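Local coordinates for protein enoyl-CoA hydratase subunit I (Geobacillus kaustophilus, PDB 2PBP) that probably adds water across the double bond of enoyl-CoA thioesters, at residues Ile18-Pro23 against Asn27-Gln32; Ile99-Gly104 against Glu188-Leu193; Gly136-Pro139 against Gly143-Arg146. All coordinates share one frame; numbering follows the deposited sequence.

Overall arrangement
The three contacts come from one crotonase-like chain. Contact 1 is first in sequence and joins strand 15-20 to the turn that leads into helix 31-46. Contact 2 pairs strand 98-102 with helix 186-198, two elements far apart in sequence. Contact 3 lies within the part of the chain that contact 2 brackets, and joins the loop after strand 127-129 to the start of helix 143-151. Contacts 1 and 2 reach the same six-stranded sheet, with centres about 17 Å apart and no atoms touching. Contact 3 is about 20 Å from contact 1 and 25 Å from contact 2, centre to centre. Contact 1 closes the turn after a sheet strand; contact 2 packs a helix against one.

Contact 1 of 3, residues Ile18-Pro23 against Asn27-Gln32; sequences IELARP and NALSRQ
N27 lays its side chain across L20, with N27 CG 3.6 Å from L20 CB. The two side chains meet at a slant. L20 CD1 also reaches N27 CB at 4.0 Å. The amide oxygen of N27 turns to the backbone of the other segment. R22 N donates to N27 OD1 at 2.8 Å, and the donor lies nearly in line with the C=O bond (170°). In return N27 N donates to R22 O at 2.8 Å. The N27 residue thus grips R22 through one side-chain and one backbone bond. Its chi1 of -58° sets CG beside its own N, which brings both groups to the same residue. The other end of the amide is held too: ND2 bonds R58 O, with weaker bonds to A61 O and F62 O. This is the turn between strand 15-20 and helix 31-46, the first link of the beta-alpha-beta unit completed by strand 52-57. An alanine here would lose both amide ends and would probably leave R22 N and R58 O without their mate, so that the turn could shift. Farther along, L29 CD2 comes 4.3 Å from L20 CD1. Both leucines also touch I37 of helix 31-46 and A63 of strand 61-63, so this apolar pair sits between helix and strand. R22 sends its guanidinium away from N27, to a salt bridge with D24.

Contact 2 of 3, residues Ile99-Gly104 against Glu188-Leu193; sequences IAAVNG and EETMRL
T190 meets I99 and A101 with its methyl group. T190 CG2 is 3.9 Å from I99 CG2 and 4.0 Å from A101 CB. The I99 and T190 side chains point opposite ways as they pass. T190 OG1 also lies against a methyl, 3.7 Å from A101 CB. No hydrogen bond crosses between the segments; methyl groups carry most of the packing. The hydroxyl finds its polar partner on its own helix, in L186 O one turn back. The chi1 of -58° makes this possible: it keeps OG1 beside the backbone N and leaves CG2 for the strand. Helix 186-198 packs here on strand 98-102, an inner strand of the six-stranded sheet of this crotonase-like chain. That strand is bonded to strand 52-57 through I99 and A101, and to strand 119-123 through A100. V121 of the latter also touches T190 and L193. Farther out on the helix, R192 pairs with two glutamates of its own helix: R192 NH2 is 3.2 Å from E188 OE2, and R192 NH1 is 2.9 Å from E189 OE2.

Contact 3 of 3, residues Gly136-Pro139 against Gly143-Arg146; sequences GVMP and GTQR
M138 is the first residue of 136-139 to reach the helix, and it does so with its end. M138 CE stops 4.1 Å from T144 CG2. The two side chains cross at about a right angle. At M138 a chi1 of 66° tucks CG in between the two backbone branches, and the chain bends at chi3 (-85°) to carry the methyl over to the threonine. P139 follows with the larger share of the contact. Its CD is 4.0 Å from T144 CG2, and its CB is 4.1 Å from the same methyl. The threonine methyl therefore rests against two carbons of the proline ring. P139 CB also lies 4.1 Å from G143 CA. A side chain on G143 would run into that ring, so the glycine lets proline and helix start come together. T144 keeps its polar end apart from this patch: OG1 donates to Q145 OE1 at 3.1 Å, in the plane of the amide and on a lone pair. Around the patch, P139 also touches F130, E132 and E112. E112 OE2 accepts a hydrogen bond from G143 N, tying the first residue of helix 143-151 to helix 109-115. No hydrogen bond joins the two segments directly. The loop after strand 127-129 packs on the first turn of helix 143-151 through methyl and ring carbons, consistent with the segment beside the active site in crotonase-family enzymes.

Contact 1 of 3, residues Ile18-Pro23 against Asn27-Gln32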
ATOM      1  N   ILE A  18     -16.050  15.856 -13.337  1.00  7.59           N
ATOM      2  CA  ILE A  18     -16.019  17.259 -12.962  1.00  8.10           C
ATOM      3  C   ILE A  18     -14.894  17.888 -13.777  1.00 10.48           C
ATOM      4  O   ILE A  18     -13.720  17.549 -13.612  1.00 10.16           O
ATOM      5  CB  ILE A  18     -15.743  17.448 -11.458  1.00  8.01           C
ATOM      6  CG1 ILE A  18     -16.914  16.877 -10.646  1.00  8.59           C
ATOM      7  CG2 ILE A  18     -15.545  18.923 -11.154  1.00  9.07           C
ATOM      8  CD1 ILE A  18     -16.631  16.687  -9.157  1.00 13.93           C
ATOM      9  N   GLU A  19     -15.264  18.788 -14.678  1.00  9.21           N
ATOM     10  CA  GLU A  19     -14.296  19.454 -15.533  1.00  9.40           C
ATOM     11  C   GLU A  19     -14.114  20.904 -15.110  1.00  8.14           C
ATOM     12  O   GLU A  19     -15.070  21.680 -15.114  1.00  9.44           O
ATOM     13  CB  GLU A  19     -14.769  19.385 -16.994  1.00 12.87           C
ATOM     14  CG  GLU A  19     -13.995  20.269 -17.958  1.00 20.24           C
ATOM     15  CD  GLU A  19     -14.553  20.213 -19.373  1.00 25.53           C
ATOM     16  OE1 GLU A  19     -15.778  20.014 -19.521  1.00 30.25           O
ATOM     17  OE2 GLU A  19     -13.772  20.384 -20.333  1.00 25.79           O
ATOM     18  N   LEU A  20     -12.894  21.263 -14.718  1.00  6.53           N
ATOM     19  CA  LEU A  20     -12.621  22.647 -14.337  1.00  8.15           C
ATOM     20  C   LEU A  20     -12.842  23.419 -15.632  1.00  8.99           C
ATOM     21  O   LEU A  20     -12.268  23.071 -16.668  1.00  9.38           O
ATOM     22  CB  LEU A  20     -11.178  22.799 -13.847  1.00  6.99           C
ATOM     23  CG  LEU A  20     -10.762  21.818 -12.744  1.00 11.98           C
ATOM     24  CD1 LEU A  20      -9.411  22.227 -12.174  1.00 10.12           C
ATOM     25  CD2 LEU A  20     -11.813  21.798 -11.647  1.00 11.79           C
ATOM     26  N   ALA A  21     -13.667  24.460 -15.574  1.00 10.17           N
ATOM     27  CA  ALA A  21     -14.007  25.221 -16.770  1.00 12.46           C
ATOM     28  C   ALA A  21     -13.581  26.686 -16.845  1.00 12.38           C
ATOM     29  O   ALA A  21     -14.381  27.547 -17.221  1.00 13.24           O
ATOM     30  CB  ALA A  21     -15.509  25.116 -17.015  1.00 10.35           C
ATOM     31  N   ARG A  22     -12.331  26.974 -16.494  1.00  9.49           N
ATOM     32  CA  ARG A  22     -11.820  28.337 -16.581  1.00  9.13           C
ATOM     33  C   ARG A  22     -10.469  28.324 -17.289  1.00  8.65           C
ATOM     34  O   ARG A  22      -9.470  28.813 -16.762  1.00  9.23           O
ATOM     35  CB  ARG A  22     -11.688  28.970 -15.188  1.00 10.39           C
ATOM     36  CG  ARG A  22     -13.018  29.377 -14.557  1.00 11.68           C
ATOM     37  CD  ARG A  22     -13.774  30.392 -15.425  1.00 12.80           C
ATOM     38  NE  ARG A  22     -12.994  31.603 -15.682  1.00 10.12           N
ATOM     39  CZ  ARG A  22     -12.782  32.575 -14.797  1.00 11.68           C
ATOM     40  NH1 ARG A  22     -13.297  32.499 -13.577  1.00 13.58           N
ATOM     41  NH2 ARG A  22     -12.041  33.622 -15.130  1.00 11.56           N
ATOM     42  N   PRO A  23     -10.427  27.761 -18.510  1.00  7.74           N
ATOM     43  CA  PRO A  23      -9.191  27.683 -19.291  1.00  9.43           C
ATOM     44  C   PRO A  23      -8.589  29.052 -19.585  1.00  9.07           C
ATOM     45  O   PRO A  23      -7.390  29.165 -19.818  1.00 10.79           O
ATOM     46  CB  PRO A  23      -9.630  26.948 -20.557  1.00 10.28           C
ATOM     47  CG  PRO A  23     -11.055  27.378 -20.709  1.00 10.68           C
ATOM     48  CD  PRO A  23     -11.571  27.269 -19.300  1.00  7.80           C
ATOM     49  N   ASN A  27      -7.520  27.414 -15.393  1.00  7.29           N
ATOM     50  CA  ASN A  27      -8.238  26.784 -14.286  1.00  9.71           C
ATOM     51  C   ASN A  27      -7.612  27.076 -12.928  1.00 11.51           C
ATOM     52  O   ASN A  27      -7.500  26.188 -12.084  1.00 12.19           O
ATOM     53  CB  ASN A  27      -8.313  25.270 -14.509  1.00  8.65           C
ATOM     54  CG  ASN A  27      -8.999  24.913 -15.811  1.00  9.49           C
ATOM     55  OD1 ASN A  27     -10.053  25.459 -16.131  1.00  9.27           O
ATOM     56  ND2 ASN A  27      -8.404  23.997 -16.570  1.00  9.14           N
ATOM     57  N   ALA A  28      -7.219  28.330 -12.724  1.00  9.16           N
ATOM     58  CA  ALA A  28      -6.596  28.749 -11.473  1.00  9.66           C
ATOM     59  C   ALA A  28      -7.451  28.368 -10.270  1.00  7.21           C
ATOM     60  O   ALA A  28      -8.641  28.681 -10.213  1.00  6.29           O
ATOM     61  CB  ALA A  28      -6.360  30.254 -11.492  1.00  9.43           C
ATOM     62  N   LEU A  29      -6.835  27.694  -9.304  1.00  7.69           N
ATOM     63  CA  LEU A  29      -7.551  27.271  -8.110  1.00  6.67           C
ATOM     64  C   LEU A  29      -7.687  28.370  -7.062  1.00  7.95           C
ATOM     65  O   LEU A  29      -7.038  28.338  -6.017  1.00  9.84           O
ATOM     66  CB  LEU A  29      -6.876  26.040  -7.494  1.00  7.81           C
ATOM     67  CG  LEU A  29      -6.953  24.795  -8.378  1.00 10.03           C
ATOM     68  CD1 LEU A  29      -6.327  23.608  -7.668  1.00 12.53           C
ATOM     69  CD2 LEU A  29      -8.408  24.510  -8.710  1.00 12.11           C
ATOM     70  N   SER A  30      -8.534  29.348  -7.359  1.00 10.37           N
ATOM     71  CA  SER A  30      -8.796  30.445  -6.434  1.00  9.37           C
ATOM     72  C   SER A  30      -9.695  29.855  -5.356  1.00  9.17           C
ATOM     73  O   SER A  30     -10.178  28.733  -5.506  1.00  6.43           O
ATOM     74  CB  SER A  30      -9.543  31.566  -7.152  1.00  9.63           C
ATOM     75  OG  SER A  30     -10.774  31.087  -7.672  1.00 12.06           O
ATOM     76  N   ARG A  31      -9.927  30.591  -4.275  1.00  7.38           N
ATOM     77  CA  ARG A  31     -10.791  30.072  -3.226  1.00  8.96           C
ATOM     78  C   ARG A  31     -12.181  29.763  -3.785  1.00 10.00           C
ATOM     79  O   ARG A  31     -12.817  28.789  -3.381  1.00  9.22           O
ATOM     80  CB  ARG A  31     -10.904  31.066  -2.066  1.00  9.08           C
ATOM     81  CG  ARG A  31      -9.611  31.282  -1.286  1.00 11.48           C
ATOM     82  CD  ARG A  31      -9.891  31.980   0.039  1.00 13.89           C
ATOM     83  NE  ARG A  31     -10.607  33.242  -0.145  1.00 19.79           N
ATOM     84  CZ  ARG A  31     -10.044  34.366  -0.572  1.00 20.26           C
ATOM     85  NH1 ARG A  31      -8.750  34.396  -0.859  1.00 23.12           N
ATOM     86  NH2 ARG A  31     -10.778  35.460  -0.720  1.00 22.96           N
ATOM     87  N   GLN A  32     -12.647  30.583  -4.723  1.00  9.09           N
ATOM     88  CA  GLN A  32     -13.964  30.376  -5.322  1.00 11.59           C
ATOM     89  C   GLN A  32     -14.011  29.073  -6.118  1.00  9.82           C
ATOM     90  O   GLN A  32     -14.967  28.303  -6.009  1.00  8.60           O
ATOM     91  CB  GLN A  32     -14.326  31.554  -6.232  1.00 14.93           C
ATOM     92  CG  GLN A  32     -15.667  31.417  -6.947  1.00 18.81           C
ATOM     93  CD  GLN A  32     -16.817  31.166  -5.992  1.00 26.12           C
ATOM     94  OE1 GLN A  32     -16.853  31.707  -4.886  1.00 29.21           O
ATOM     95  NE2 GLN A  32     -17.776  30.350  -6.423  1.00 30.04           N
TER

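Contact 2 of 3, residues Ile99-Gly104 against Glu188-Leu193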
ATOM      1  N   ILE A  99     -10.421   9.845  -9.410  1.00  6.85           N
ATOM      2  CA  ILE A  99      -9.308   9.765 -10.347  1.00  5.90           C
ATOM      3  C   ILE A  99      -9.061  11.124 -10.987  1.00  5.61           C
ATOM      4  O   ILE A  99      -9.999  11.814 -11.388  1.00  5.95           O
ATOM      5  CB  ILE A  99      -9.603   8.758 -11.481  1.00  5.29           C
ATOM      6  CG1 ILE A  99      -9.905   7.378 -10.895  1.00  6.90           C
ATOM      7  CG2 ILE A  99      -8.413   8.700 -12.449  1.00  6.00           C
ATOM      8  CD1 ILE A  99      -8.991   6.835  -9.819  1.00 13.93           C
ATOM      9  N   ALA A 100      -7.795  11.507 -11.081  1.00  5.35           N
ATOM     10  CA  ALA A 100      -7.451  12.768 -11.708  1.00  4.65           C
ATOM     11  C   ALA A 100      -6.927  12.472 -13.103  1.00  4.44           C
ATOM     12  O   ALA A 100      -6.005  11.681 -13.264  1.00  7.49           O
ATOM     13  CB  ALA A 100      -6.382  13.501 -10.894  1.00  5.55           C
ATOM     14  N   ALA A 101      -7.545  13.084 -14.109  1.00  4.39           N
ATOM     15  CA  ALA A 101      -7.098  12.931 -15.489  1.00  4.79           C
ATOM     16  C   ALA A 101      -6.361  14.237 -15.764  1.00  5.35           C
ATOM     17  O   ALA A 101      -6.966  15.231 -16.163  1.00  6.60           O
ATOM     18  CB  ALA A 101      -8.289  12.782 -16.430  1.00  5.72           C
ATOM     19  N   VAL A 102      -5.055  14.233 -15.524  1.00  5.62           N
ATOM     20  CA  VAL A 102      -4.245  15.433 -15.699  1.00  6.63           C
ATOM     21  C   VAL A 102      -3.865  15.657 -17.159  1.00  6.63           C
ATOM     22  O   VAL A 102      -2.938  15.042 -17.682  1.00  7.29           O
ATOM     23  CB  VAL A 102      -2.989  15.358 -14.810  1.00  7.83           C
ATOM     24  CG1 VAL A 102      -2.246  16.691 -14.835  1.00  4.02           C
ATOM     25  CG2 VAL A 102      -3.402  15.021 -13.377  1.00  9.63           C
ATOM     26  N   ASN A 103      -4.607  16.559 -17.795  1.00  8.21           N
ATOM     27  CA  ASN A 103      -4.450  16.905 -19.205  1.00  8.27           C
ATOM     28  C   ASN A 103      -3.344  17.901 -19.520  1.00 11.77           C
ATOM     29  O   ASN A 103      -3.080  18.179 -20.690  1.00 13.92           O
ATOM     30  CB  ASN A 103      -5.763  17.475 -19.729  1.00  8.19           C
ATOM     31  CG  ASN A 103      -6.241  18.654 -18.908  1.00 10.29           C
ATOM     32  OD1 ASN A 103      -6.614  18.496 -17.743  1.00  6.51           O
ATOM     33  ND2 ASN A 103      -6.220  19.844 -19.502  1.00 10.81           N
ATOM     34  N   GLY A 104      -2.710  18.451 -18.490  1.00 10.48           N
ATOM     35  CA  GLY A 104      -1.653  19.419 -18.720  1.00 12.74           C
ATOM     36  C   GLY A 104      -1.023  19.905 -17.433  1.00 11.20           C
ATOM     37  O   GLY A 104      -0.815  19.123 -16.509  1.00 10.76           O
ATOM     38  N   GLU A 188     -10.278   8.993 -22.918  1.00  9.89           N
ATOM     39  CA  GLU A 188     -10.732   7.668 -23.316  1.00 11.48           C
ATOM     40  C   GLU A 188     -10.169   6.620 -22.363  1.00 11.13           C
ATOM     41  O   GLU A 188     -10.900   5.761 -21.860  1.00  9.64           O
ATOM     42  CB  GLU A 188     -10.266   7.360 -24.737  1.00 13.32           C
ATOM     43  CG  GLU A 188     -10.625   5.970 -25.214  1.00 20.10           C
ATOM     44  CD  GLU A 188      -9.897   5.599 -26.491  1.00 22.00           C
ATOM     45  OE1 GLU A 188      -9.953   6.390 -27.453  1.00 24.24           O
ATOM     46  OE2 GLU A 188      -9.273   4.518 -26.528  1.00 25.05           O
ATOM     47  N   GLU A 189      -8.864   6.691 -22.118  1.00  9.78           N
ATOM     48  CA  GLU A 189      -8.214   5.738 -21.226  1.00  9.38           C
ATOM     49  C   GLU A 189      -8.699   5.880 -19.785  1.00  7.82           C
ATOM     50  O   GLU A 189      -8.936   4.880 -19.108  1.00  7.16           O
ATOM     51  CB  GLU A 189      -6.694   5.910 -21.278  1.00 12.56           C
ATOM     52  CG  GLU A 189      -6.071   5.488 -22.604  1.00 19.33           C
ATOM     53  CD  GLU A 189      -6.295   4.017 -22.912  1.00 24.00           C
ATOM     54  OE1 GLU A 189      -6.004   3.177 -22.036  1.00 25.05           O
ATOM     55  OE2 GLU A 189      -6.755   3.698 -24.031  1.00 24.60           O
ATOM     56  N   THR A 190      -8.842   7.115 -19.317  1.00  5.10           N
ATOM     57  CA  THR A 190      -9.299   7.351 -17.948  1.00  6.29           C
ATOM     58  C   THR A 190     -10.721   6.833 -17.745  1.00  7.15           C
ATOM     59  O   THR A 190     -11.016   6.194 -16.738  1.00  6.21           O
ATOM     60  CB  THR A 190      -9.264   8.853 -17.583  1.00  8.27           C
ATOM     61  OG1 THR A 190      -7.931   9.353 -17.744  1.00  9.46           O
ATOM     62  CG2 THR A 190      -9.693   9.057 -16.134  1.00  9.59           C
ATOM     63  N   MET A 191     -11.601   7.107 -18.704  1.00  7.36           N
ATOM     64  CA  MET A 191     -12.983   6.654 -18.594  1.00  7.17           C
ATOM     65  C   MET A 191     -13.083   5.131 -18.662  1.00  8.89           C
ATOM     66  O   MET A 191     -13.963   4.532 -18.041  1.00  6.29           O
ATOM     67  CB  MET A 191     -13.842   7.291 -19.688  1.00  7.50           C
ATOM     68  CG  MET A 191     -14.020   8.794 -19.526  1.00  9.89           C
ATOM     69  SD  MET A 191     -14.720   9.244 -17.916  1.00 11.39           S
ATOM     70  CE  MET A 191     -16.370   8.539 -18.060  1.00 12.67           C
ATOM     71  N   ARG A 192     -12.189   4.506 -19.419  1.00  8.50           N
ATOM     72  CA  ARG A 192     -12.200   3.054 -19.515  1.00 10.88           C
ATOM     73  C   ARG A 192     -11.824   2.480 -18.153  1.00  9.57           C
ATOM     74  O   ARG A 192     -12.441   1.527 -17.675  1.00  7.61           O
ATOM     75  CB  ARG A 192     -11.206   2.578 -20.575  1.00 13.54           C
ATOM     76  CG  ARG A 192     -11.157   1.072 -20.736  1.00 21.67           C
ATOM     77  CD  ARG A 192     -10.467   0.681 -22.032  1.00 24.57           C
ATOM     78  NE  ARG A 192     -11.152   1.243 -23.193  1.00 26.64           N
ATOM     79  CZ  ARG A 192     -10.643   2.187 -23.977  1.00 29.00           C
ATOM     80  NH1 ARG A 192      -9.439   2.682 -23.728  1.00 26.07           N
ATOM     81  NH2 ARG A 192     -11.340   2.641 -25.011  1.00 30.49           N
ATOM     82  N   LEU A 193     -10.810   3.073 -17.530  1.00  6.87           N
ATOM     83  CA  LEU A 193     -10.355   2.635 -16.215  1.00  7.46           C
ATOM     84  C   LEU A 193     -11.459   2.842 -15.179  1.00  8.10           C
ATOM     85  O   LEU A 193     -11.748   1.951 -14.377  1.00  8.52           O
ATOM     86  CB  LEU A 193      -9.107   3.420 -15.797  1.00  7.23           C
ATOM     87  CG  LEU A 193      -8.626   3.212 -14.358  1.00  9.46           C
ATOM     88  CD1 LEU A 193      -8.241   1.752 -14.143  1.00  9.00           C
ATOM     89  CD2 LEU A 193      -7.443   4.131 -14.080  1.00  9.64           C
TER

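Contact 3 of 3, residues Gly136-Pro139 against Gly143-Arg146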
ATOM      1  N   GLY A 136       8.106  33.432  -2.781  1.00  6.34           N
ATOM      2  CA  GLY A 136       8.387  33.746  -1.391  1.00  6.25           C
ATOM      3  C   GLY A 136       7.480  33.012  -0.412  1.00  7.23           C
ATOM      4  O   GLY A 136       7.561  33.232   0.798  1.00  9.77           O
ATOM      5  N   VAL A 137       6.613  32.141  -0.920  1.00  5.91           N
ATOM      6  CA  VAL A 137       5.711  31.392  -0.049  1.00  7.53           C
ATOM      7  C   VAL A 137       5.929  29.876  -0.152  1.00  8.52           C
ATOM      8  O   VAL A 137       7.045  29.431  -0.423  1.00  7.93           O
ATOM      9  CB  VAL A 137       4.226  31.755  -0.332  1.00  8.45           C
ATOM     10  CG1 VAL A 137       3.970  33.208   0.058  1.00  8.91           C
ATOM     11  CG2 VAL A 137       3.896  31.545  -1.800  1.00 10.60           C
ATOM     12  N   MET A 138       4.877  29.091   0.070  1.00  6.57           N
ATOM     13  CA  MET A 138       4.985  27.632   0.021  1.00  5.30           C
ATOM     14  C   MET A 138       3.635  26.965  -0.242  1.00  4.34           C
ATOM     15  O   MET A 138       2.600  27.629  -0.265  1.00  5.08           O
ATOM     16  CB  MET A 138       5.534  27.116   1.358  1.00  4.37           C
ATOM     17  CG  MET A 138       4.599  27.335   2.550  1.00  5.87           C
ATOM     18  SD  MET A 138       5.297  26.815   4.146  1.00  7.36           S
ATOM     19  CE  MET A 138       4.902  25.053   4.147  1.00  7.48           C
ATOM     20  N   PRO A 139       3.636  25.640  -0.468  1.00  5.97           N
ATOM     21  CA  PRO A 139       2.361  24.958  -0.706  1.00  6.43           C
ATOM     22  C   PRO A 139       1.615  24.952   0.629  1.00  7.23           C
ATOM     23  O   PRO A 139       2.218  24.723   1.675  1.00  7.41           O
ATOM     24  CB  PRO A 139       2.793  23.559  -1.131  1.00  7.97           C
ATOM     25  CG  PRO A 139       4.108  23.818  -1.829  1.00  7.51           C
ATOM     26  CD  PRO A 139       4.769  24.791  -0.880  1.00  4.78           C
ATOM     27  N   GLY A 143       0.452  19.872  -0.241  1.00  3.87           N
ATOM     28  CA  GLY A 143       1.567  19.608  -1.134  1.00  5.57           C
ATOM     29  C   GLY A 143       2.833  19.096  -0.463  1.00  6.57           C
ATOM     30  O   GLY A 143       3.410  18.102  -0.903  1.00  6.36           O
ATOM     31  N   THR A 144       3.273  19.762   0.601  1.00  5.76           N
ATOM     32  CA  THR A 144       4.492  19.336   1.285  1.00  6.25           C
ATOM     33  C   THR A 144       4.302  17.998   1.990  1.00  5.73           C
ATOM     34  O   THR A 144       5.251  17.229   2.141  1.00  6.94           O
ATOM     35  CB  THR A 144       4.963  20.368   2.336  1.00  4.95           C
ATOM     36  OG1 THR A 144       4.008  20.447   3.401  1.00  6.27           O
ATOM     37  CG2 THR A 144       5.127  21.736   1.703  1.00  7.27           C
ATOM     38  N   GLN A 145       3.073  17.719   2.411  1.00  4.13           N
ATOM     39  CA  GLN A 145       2.781  16.481   3.119  1.00  5.25           C
ATOM     40  C   GLN A 145       2.638  15.274   2.201  1.00  5.17           C
ATOM     41  O   GLN A 145       3.345  14.277   2.358  1.00  5.27           O
ATOM     42  CB  GLN A 145       1.504  16.640   3.949  1.00  5.59           C
ATOM     43  CG  GLN A 145       1.545  17.800   4.939  1.00  6.19           C
ATOM     44  CD  GLN A 145       2.747  17.728   5.863  1.00  5.68           C
ATOM     45  OE1 GLN A 145       3.669  18.545   5.769  1.00  9.53           O
ATOM     46  NE2 GLN A 145       2.752  16.744   6.752  1.00  2.51           N
ATOM     47  N   ARG A 146       1.723  15.364   1.243  1.00  4.74           N
ATOM     48  CA  ARG A 146       1.498  14.254   0.330  1.00  6.29           C
ATOM     49  C   ARG A 146       2.712  13.909  -0.527  1.00  5.72           C
ATOM     50  O   ARG A 146       2.987  12.731  -0.757  1.00  5.66           O
ATOM     51  CB  ARG A 146       0.278  14.532  -0.554  1.00  6.25           C
ATOM     52  CG  ARG A 146      -1.051  14.537   0.211  1.00  7.60           C
ATOM     53  CD  ARG A 146      -2.237  14.430  -0.745  1.00  8.64           C
ATOM     54  NE  ARG A 146      -3.503  14.181  -0.058  1.00  9.01           N
ATOM     55  CZ  ARG A 146      -4.339  15.128   0.360  1.00 10.27           C
ATOM     56  NH1 ARG A 146      -4.056  16.410   0.167  1.00 10.49           N
ATOM     57  NH2 ARG A 146      -5.468  14.789   0.973  1.00 12.92           N
TER